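Local coordinates for protein eEF1A lysine and N-terminal methyltransferase (Homo sapiens, PDB 5WCJ) that methylates elongation factor eEF1A at its N-terminal glycine through this C-terminal domain, and at a lysine through its N-terminal part, using S-adenosyl-L-methionine, at residues T131-E143 with L162-V175. Residues are numbered along the deposited sequence; the frame is centred on the assembly and turned at random. Where two conformers were deposited one is given.
Sequences TLGMSCPPPAFVE and LNLVCRDLGLKDSV. With SAH (S-adenosyl-L-homocysteine), chain F.
C136 meets V165 through both backbone and side chain. V165 N donates to C136 O in a nearly straight hydrogen bond of 2.8 Å, lying in the carbonyl plane, while C136 CB and V165 CB touch at 3.9 Å. With SG anti to the backbone N (chi1 -174°), the C136 thiol reaches the amide end of N163, 3.6 Å from ND2; that amide's polar atoms bond to D124 and N196. In the conformer given, M134 wedges between strand 158-164 and helix 169-182. Its SD lies 3.8 Å from L171 CD2, and the bend at chi3 (-76°) turns CE to 3.6 Å from L164 CD1. V175 joins M134 to V142: CG2 lies against M134 SD and CG1 is 3.9 Å from V142 CG2. Replacing V175 by alanine is likely to cost V142 its methyl contacts with the helix and the M134 sulfur one of its two. Waters bridge V142 O to V175 O and G133 O to D168 OD2; the D168 carboxylate caps the helix, OD1 taking the L171 amide. The loop after strand 118-123 thus packs over a beta-to-alpha turn of the Rossmann-like methyltransferase fold, while F141 turns its ring edge to SAH N6 in the cofactor pocket.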
ATOM      1  N   THR A 131       2.159 -16.792 -18.623  1.00 75.01           N
ATOM      2  CA  THR A 131       2.556 -18.120 -18.160  1.00 72.71           C
ATOM      3  C   THR A 131       2.105 -18.409 -16.729  1.00 75.20           C
ATOM      4  O   THR A 131       1.513 -19.458 -16.465  1.00 84.87           O
ATOM      5  CB  THR A 131       4.090 -18.282 -18.209  1.00 72.11           C
ATOM      6  N   LEU A 132       2.361 -17.459 -15.827  1.00 67.86           N
ATOM      7  CA  LEU A 132       2.139 -17.643 -14.391  1.00 61.53           C
ATOM      8  C   LEU A 132       0.702 -18.045 -14.015  1.00 55.50           C
ATOM      9  O   LEU A 132      -0.259 -17.718 -14.709  1.00 56.71           O
ATOM     10  CB  LEU A 132       2.540 -16.363 -13.637  1.00 61.78           C
ATOM     11  N   GLY A 133       0.580 -18.747 -12.890  1.00 49.52           N
ATOM     12  CA  GLY A 133      -0.714 -19.157 -12.346  1.00 46.37           C
ATOM     13  C   GLY A 133      -1.534 -18.016 -11.747  1.00 42.81           C
ATOM     14  O   GLY A 133      -2.693 -18.213 -11.367  1.00 39.84           O
ATOM     15  N   MET A 134      -0.884 -16.860 -11.624  1.00 37.32           N
ATOM     16  CA  MET A 134      -1.516 -15.614 -11.221  0.52 34.09           C
ATOM     17  C   MET A 134      -0.536 -14.510 -11.579  1.00 32.71           C
ATOM     18  O   MET A 134       0.678 -14.722 -11.612  1.00 32.05           O
ATOM     19  CB  MET A 134      -1.845 -15.602  -9.717  0.52 33.23           C
ATOM     20  CG  MET A 134      -0.624 -15.742  -8.830  0.52 32.99           C
ATOM     21  SD  MET A 134      -0.990 -16.126  -7.121  0.52 33.41           S
ATOM     22  CE  MET A 134      -1.529 -14.519  -6.552  0.52 32.93           C
ATOM     23  N   SER A 135      -1.067 -13.344 -11.927  1.00 30.73           N
ATOM     24  CA  SER A 135      -0.214 -12.207 -12.286  1.00 31.14           C
ATOM     25  C   SER A 135      -0.395 -10.976 -11.377  1.00 28.50           C
ATOM     26  O   SER A 135       0.410 -10.047 -11.460  1.00 27.89           O
ATOM     27  CB  SER A 135      -0.462 -11.806 -13.750  1.00 34.07           C
ATOM     28  OG  SER A 135      -1.823 -11.515 -13.940  1.00 36.78           O
ATOM     29  N   CYS A 136      -1.439 -10.992 -10.534  1.00 27.50           N
ATOM     30  CA  CYS A 136      -1.774  -9.874  -9.649  1.00 27.87           C
ATOM     31  C   CYS A 136      -1.949 -10.363  -8.208  1.00 25.58           C
ATOM     32  O   CYS A 136      -3.044 -10.765  -7.808  1.00 26.60           O
ATOM     33  CB  CYS A 136      -3.033  -9.200 -10.167  1.00 31.38           C
ATOM     34  SG  CYS A 136      -3.460  -7.704  -9.252  1.00 33.05           S
ATOM     35  N   PRO A 137      -0.893 -10.394  -7.405  1.00 25.40           N
ATOM     36  CA  PRO A 137       0.498 -10.168  -7.807  1.00 25.08           C
ATOM     37  C   PRO A 137       1.101 -11.442  -8.401  1.00 25.21           C
ATOM     38  O   PRO A 137       0.516 -12.522  -8.260  1.00 24.36           O
ATOM     39  CB  PRO A 137       1.170  -9.897  -6.474  1.00 25.14           C
ATOM     40  CG  PRO A 137       0.437 -10.781  -5.523  1.00 25.87           C
ATOM     41  CD  PRO A 137      -0.985 -10.829  -5.999  1.00 25.78           C
ATOM     42  N   PRO A 138       2.284 -11.327  -9.009  1.00 26.37           N
ATOM     43  CA  PRO A 138       3.059 -12.539  -9.300  1.00 28.35           C
ATOM     44  C   PRO A 138       3.233 -13.405  -8.037  1.00 27.12           C
ATOM     45  O   PRO A 138       3.386 -12.873  -6.931  1.00 25.72           O
ATOM     46  CB  PRO A 138       4.400 -11.972  -9.799  1.00 29.84           C
ATOM     47  CG  PRO A 138       4.059 -10.607 -10.309  1.00 28.98           C
ATOM     48  CD  PRO A 138       3.010 -10.104  -9.376  1.00 27.34           C
ATOM     49  N   PRO A 139       3.204 -14.742  -8.174  1.00 28.21           N
ATOM     50  CA  PRO A 139       3.138 -15.608  -6.985  1.00 26.66           C
ATOM     51  C   PRO A 139       4.303 -15.473  -6.012  1.00 25.52           C
ATOM     52  O   PRO A 139       4.132 -15.702  -4.819  1.00 23.61           O
ATOM     53  CB  PRO A 139       3.090 -17.038  -7.575  1.00 30.68           C
ATOM     54  CG  PRO A 139       3.376 -16.916  -9.007  1.00 30.99           C
ATOM     55  CD  PRO A 139       3.115 -15.512  -9.432  1.00 29.27           C
ATOM     56  N   ALA A 140       5.477 -15.071  -6.504  1.00 24.79           N
ATOM     57  CA  ALA A 140       6.626 -14.893  -5.615  1.00 25.05           C
ATOM     58  C   ALA A 140       6.376 -13.874  -4.504  1.00 24.52           C
ATOM     59  O   ALA A 140       6.967 -13.988  -3.440  1.00 24.64           O
ATOM     60  CB  ALA A 140       7.877 -14.522  -6.401  1.00 26.70           C
ATOM     61  N   PHE A 141       5.495 -12.891  -4.751  1.00 23.29           N
ATOM     62  CA  PHE A 141       5.209 -11.835  -3.775  1.00 22.96           C
ATOM     63  C   PHE A 141       4.420 -12.360  -2.586  1.00 23.04           C
ATOM     64  O   PHE A 141       4.361 -11.693  -1.562  1.00 23.45           O
ATOM     65  CB  PHE A 141       4.408 -10.672  -4.410  1.00 23.09           C
ATOM     66  CG  PHE A 141       5.234  -9.733  -5.227  1.00 20.79           C
ATOM     67  CD1 PHE A 141       5.445  -9.958  -6.566  1.00 21.75           C
ATOM     68  CD2 PHE A 141       5.821  -8.624  -4.631  1.00 22.60           C
ATOM     69  CE1 PHE A 141       6.200  -9.070  -7.330  1.00 23.21           C
ATOM     70  CE2 PHE A 141       6.585  -7.730  -5.367  1.00 23.82           C
ATOM     71  CZ  PHE A 141       6.773  -7.943  -6.731  1.00 23.54           C
ATOM     72  N   VAL A 142       3.787 -13.529  -2.729  1.00 23.42           N
ATOM     73  CA  VAL A 142       2.996 -14.134  -1.634  1.00 25.43           C
ATOM     74  C   VAL A 142       3.502 -15.520  -1.157  1.00 27.73           C
ATOM     75  O   VAL A 142       2.837 -16.223  -0.403  1.00 29.49           O
ATOM     76  CB  VAL A 142       1.514 -14.157  -2.005  1.00 24.70           C
ATOM     77  CG1 VAL A 142       0.992 -12.726  -2.133  1.00 27.35           C
ATOM     78  CG2 VAL A 142       1.231 -14.929  -3.289  1.00 27.01           C
ATOM     79  N   GLU A 143       4.704 -15.869  -1.576  1.00 27.59           N
ATOM     80  CA  GLU A 143       5.380 -17.063  -1.123  1.00 29.16           C
ATOM     81  C   GLU A 143       5.902 -16.813   0.288  1.00 29.85           C
ATOM     82  O   GLU A 143       6.330 -15.711   0.654  1.00 26.68           O
ATOM     83  CB  GLU A 143       6.487 -17.379  -2.130  1.00 32.51           C
ATOM     84  CG  GLU A 143       7.301 -18.634  -1.866  1.00 34.78           C
ATOM     85  CD  GLU A 143       8.461 -18.382  -0.951  1.00 38.43           C
ATOM     86  OE1 GLU A 143       8.995 -17.254  -0.965  1.00 36.14           O
ATOM     87  OE2 GLU A 143       8.834 -19.309  -0.179  1.00 41.88           O
ATOM     88  N   LEU A 162      -2.970  -5.886   0.047  1.00 22.16           N
ATOM     89  CA  LEU A 162      -2.675  -6.578  -1.196  0.64 23.85           C
ATOM     90  C   LEU A 162      -3.882  -6.544  -2.140  1.00 22.92           C
ATOM     91  O   LEU A 162      -4.974  -6.895  -1.715  1.00 24.10           O
ATOM     92  CB  LEU A 162      -2.381  -8.041  -0.837  0.64 25.83           C
ATOM     93  CG  LEU A 162      -2.156  -9.060  -1.938  0.64 27.29           C
ATOM     94  CD1 LEU A 162      -0.840  -8.745  -2.632  0.64 28.28           C
ATOM     95  CD2 LEU A 162      -2.155 -10.459  -1.366  0.64 28.19           C
ATOM     96  N   ASN A 163      -3.655  -6.174  -3.393  1.00 22.08           N
ATOM     97  CA  ASN A 163      -4.638  -6.287  -4.457  1.00 22.70           C
ATOM     98  C   ASN A 163      -4.419  -7.675  -5.052  1.00 24.20           C
ATOM     99  O   ASN A 163      -3.343  -7.935  -5.594  1.00 24.68           O
ATOM    100  CB  ASN A 163      -4.410  -5.197  -5.491  1.00 23.09           C
ATOM    101  CG  ASN A 163      -5.326  -5.307  -6.706  1.00 27.33           C
ATOM    102  OD1 ASN A 163      -6.394  -5.886  -6.636  1.00 28.65           O
ATOM    103  ND2 ASN A 163      -4.894  -4.718  -7.836  1.00 31.50           N
ATOM    104  N   LEU A 164      -5.429  -8.554  -4.960  1.00 24.16           N
ATOM    105  CA  LEU A 164      -5.340  -9.963  -5.436  1.00 25.52           C
ATOM    106  C   LEU A 164      -6.366 -10.269  -6.528  1.00 25.77           C
ATOM    107  O   LEU A 164      -7.563 -10.000  -6.363  1.00 25.63           O
ATOM    108  CB  LEU A 164      -5.569 -10.911  -4.275  1.00 27.33           C
ATOM    109  CG  LEU A 164      -5.584 -12.437  -4.510  1.00 28.62           C
ATOM    110  CD1 LEU A 164      -4.166 -12.900  -4.800  1.00 28.77           C
ATOM    111  CD2 LEU A 164      -6.113 -13.134  -3.277  1.00 30.57           C
ATOM    112  N   VAL A 165      -5.886 -10.805  -7.642  1.00 25.13           N
ATOM    113  CA  VAL A 165      -6.754 -11.413  -8.658  1.00 27.52           C
ATOM    114  C   VAL A 165      -6.283 -12.844  -8.793  1.00 28.87           C
ATOM    115  O   VAL A 165      -5.165 -13.074  -9.230  1.00 27.47           O
ATOM    116  CB  VAL A 165      -6.665 -10.721 -10.004  1.00 28.94           C
ATOM    117  CG1 VAL A 165      -7.483 -11.502 -11.051  1.00 33.08           C
ATOM    118  CG2 VAL A 165      -7.155  -9.268  -9.900  1.00 30.39           C
ATOM    119  N   CYS A 166      -7.111 -13.801  -8.401  1.00 29.32           N
ATOM    120  CA  CYS A 166      -6.751 -15.191  -8.563  1.00 31.06           C
ATOM    121  C   CYS A 166      -8.010 -15.987  -8.903  1.00 30.59           C
ATOM    122  O   CYS A 166      -8.815 -16.268  -8.016  1.00 32.49           O
ATOM    123  CB  CYS A 166      -6.077 -15.681  -7.301  1.00 33.38           C
ATOM    124  SG  CYS A 166      -5.275 -17.288  -7.465  1.00 38.68           S
ATOM    125  N   ARG A 167      -8.212 -16.262 -10.203  1.00 27.36           N
ATOM    126  CA  ARG A 167      -9.372 -17.042 -10.660  1.00 27.29           C
ATOM    127  C   ARG A 167      -9.257 -18.541 -10.368  1.00 26.57           C
ATOM    128  O   ARG A 167     -10.272 -19.219 -10.236  1.00 27.00           O
ATOM    129  CB  ARG A 167      -9.630 -16.809 -12.156  1.00 26.32           C
ATOM    130  CG  ARG A 167     -10.076 -15.391 -12.492  1.00 26.34           C
ATOM    131  CD  ARG A 167     -10.422 -15.236 -13.971  1.00 27.33           C
ATOM    132  NE  ARG A 167     -10.800 -13.853 -14.270  1.00 27.79           N
ATOM    133  CZ  ARG A 167     -12.000 -13.326 -14.044  1.00 29.48           C
ATOM    134  NH1 ARG A 167     -13.004 -14.043 -13.528  1.00 32.34           N
ATOM    135  NH2 ARG A 167     -12.218 -12.052 -14.359  1.00 29.84           N
ATOM    136  N   ASP A 168      -8.032 -19.049 -10.275  1.00 26.30           N
ATOM    137  CA  ASP A 168      -7.773 -20.438  -9.882  1.00 28.04           C
ATOM    138  C   ASP A 168      -8.046 -20.571  -8.385  1.00 31.35           C
ATOM    139  O   ASP A 168      -7.228 -20.124  -7.550  1.00 30.68           O
ATOM    140  CB  ASP A 168      -6.333 -20.772 -10.238  1.00 31.64           C
ATOM    141  CG  ASP A 168      -5.904 -22.177  -9.838  1.00 34.52           C
ATOM    142  OD1 ASP A 168      -6.522 -22.822  -8.970  1.00 37.52           O
ATOM    143  OD2 ASP A 168      -4.885 -22.611 -10.395  1.00 42.53           O
ATOM    144  N   LEU A 169      -9.185 -21.149  -8.029  1.00 30.74           N
ATOM    145  CA  LEU A 169      -9.607 -21.135  -6.633  1.00 35.03           C
ATOM    146  C   LEU A 169      -8.777 -22.028  -5.713  1.00 34.56           C
ATOM    147  O   LEU A 169      -8.644 -21.711  -4.529  1.00 38.39           O
ATOM    148  CB  LEU A 169     -11.090 -21.419  -6.472  1.00 37.88           C
ATOM    149  CG  LEU A 169     -11.985 -20.380  -7.138  1.00 38.08           C
ATOM    150  CD1 LEU A 169     -13.420 -20.896  -7.065  1.00 40.22           C
ATOM    151  CD2 LEU A 169     -11.844 -18.968  -6.586  1.00 37.95           C
ATOM    152  N   GLY A 170      -8.228 -23.109  -6.235  1.00 34.78           N
ATOM    153  CA  GLY A 170      -7.291 -23.943  -5.480  1.00 38.38           C
ATOM    154  C   GLY A 170      -6.055 -23.144  -5.073  1.00 39.26           C
ATOM    155  O   GLY A 170      -5.680 -23.102  -3.896  1.00 35.64           O
ATOM    156  N   LEU A 171      -5.442 -22.487  -6.055  1.00 35.50           N
ATOM    157  CA  LEU A 171      -4.314 -21.605  -5.800  1.00 33.62           C
ATOM    158  C   LEU A 171      -4.679 -20.499  -4.832  1.00 33.32           C
ATOM    159  O   LEU A 171      -3.899 -20.214  -3.911  1.00 30.92           O
ATOM    160  CB  LEU A 171      -3.765 -21.022  -7.101  1.00 32.27           C
ATOM    161  CG  LEU A 171      -2.559 -20.072  -6.971  1.00 34.05           C
ATOM    162  CD1 LEU A 171      -1.413 -20.757  -6.239  1.00 33.80           C
ATOM    163  CD2 LEU A 171      -2.129 -19.545  -8.321  1.00 35.22           C
ATOM    164  N   LYS A 172      -5.849 -19.872  -5.016  1.00 31.53           N
ATOM    165  CA  LYS A 172      -6.269 -18.795  -4.134  1.00 32.57           C
ATOM    166  C   LYS A 172      -6.323 -19.215  -2.655  1.00 35.76           C
ATOM    167  O   LYS A 172      -5.888 -18.461  -1.785  1.00 32.97           O
ATOM    168  CB  LYS A 172      -7.611 -18.183  -4.567  1.00 32.93           C
ATOM    169  CG  LYS A 172      -8.045 -17.059  -3.669  1.00 35.23           C
ATOM    170  CD  LYS A 172      -9.043 -16.097  -4.266  1.00 38.26           C
ATOM    171  CE  LYS A 172     -10.428 -16.327  -3.744  1.00 40.05           C
ATOM    172  NZ  LYS A 172     -11.339 -15.328  -4.361  1.00 41.06           N
ATOM    173  N   ASP A 173      -6.865 -20.404  -2.384  1.00 36.70           N
ATOM    174  CA  ASP A 173      -6.898 -20.942  -1.025  1.00 37.44           C
ATOM    175  C   ASP A 173      -5.493 -21.175  -0.447  1.00 33.39           C
ATOM    176  O   ASP A 173      -5.277 -20.885   0.721  1.00 35.28           O
ATOM    177  CB  ASP A 173      -7.718 -22.245  -0.972  1.00 44.15           C
ATOM    178  CG  ASP A 173      -9.243 -22.003  -1.047  1.00 52.42           C
ATOM    179  OD1 ASP A 173      -9.706 -20.838  -1.016  1.00 58.45           O
ATOM    180  OD2 ASP A 173      -9.996 -23.003  -1.122  1.00 63.17           O
ATOM    181  N   SER A 174      -4.554 -21.652  -1.262  1.00 35.57           N
ATOM    182  CA  SER A 174      -3.152 -21.809  -0.861  1.00 37.18           C
ATOM    183  C   SER A 174      -2.489 -20.455  -0.550  1.00 36.66           C
ATOM    184  O   SER A 174      -1.785 -20.303   0.459  1.00 34.64           O
ATOM    185  CB  SER A 174      -2.347 -22.520  -1.949  1.00 40.82           C
ATOM    186  OG  SER A 174      -2.883 -23.809  -2.222  1.00 47.05           O
ATOM    187  N   VAL A 175      -2.737 -19.470  -1.409  1.00 33.49           N
ATOM    188  CA  VAL A 175      -2.229 -18.102  -1.189  1.00 32.36           C
ATOM    189  C   VAL A 175      -2.749 -17.543   0.132  1.00 31.74           C
ATOM    190  O   VAL A 175      -1.969 -17.045   0.959  1.00 29.97           O
ATOM    191  CB  VAL A 175      -2.616 -17.162  -2.358  1.00 32.21           C
ATOM    192  CG1 VAL A 175      -2.379 -15.699  -2.022  1.00 31.89           C
ATOM    193  CG2 VAL A 175      -1.855 -17.543  -3.619  1.00 33.70           C
TER
HETATM  194  CG  SAH F 705      -1.413  -1.010 -11.080  1.00 44.64           C
HETATM  195  SD  SAH F 705      -0.529  -1.449 -12.603  1.00 41.53           S
HETATM  196  C5' SAH F 705       0.650  -2.711 -12.057  1.00 33.07           C
HETATM  197  C4' SAH F 705       2.009  -2.061 -11.889  1.00 29.35           C
HETATM  198  O4' SAH F 705       2.920  -3.037 -11.327  1.00 26.67           O
HETATM  199  C3' SAH F 705       2.633  -1.597 -13.219  1.00 28.11           C
HETATM  200  O3' SAH F 705       3.141  -0.275 -13.080  1.00 28.92           O
HETATM  201  C2' SAH F 705       3.767  -2.607 -13.434  1.00 26.55           C
HETATM  202  O2' SAH F 705       4.906  -2.130 -14.143  1.00 25.49           O
HETATM  203  C1' SAH F 705       4.155  -2.864 -11.985  1.00 24.63           C
HETATM  204  N9  SAH F 705       4.948  -4.068 -11.755  1.00 23.47           N
HETATM  205  C8  SAH F 705       4.801  -5.290 -12.361  1.00 26.13           C
HETATM  206  N7  SAH F 705       5.606  -6.216 -11.899  1.00 24.69           N
HETATM  207  C5  SAH F 705       6.332  -5.559 -10.920  1.00 22.16           C
HETATM  208  C6  SAH F 705       7.337  -5.987 -10.038  1.00 24.43           C
HETATM  209  N6  SAH F 705       7.805  -7.262  -9.993  1.00 24.83           N
HETATM  210  N1  SAH F 705       7.861  -5.075  -9.195  1.00 23.11           N
HETATM  211  C2  SAH F 705       7.409  -3.811  -9.237  1.00 24.58           C
HETATM  212  N3  SAH F 705       6.450  -3.295 -10.012  1.00 22.08           N
HETATM  213  C4  SAH F 705       5.943  -4.228 -10.831  1.00 23.61           C
HETATM  214  O   HOH W   1      -5.195 -17.708 -11.017  1.00 39.66           O
HETATM  215  O   HOH W   2      -3.239 -21.055 -11.693  1.00 43.30           O
HETATM  216  O   HOH W   3      -3.708 -12.759 -11.490  1.00 33.58           O
HETATM  217  O   HOH W   4       0.816 -17.588   0.380  1.00 32.84           O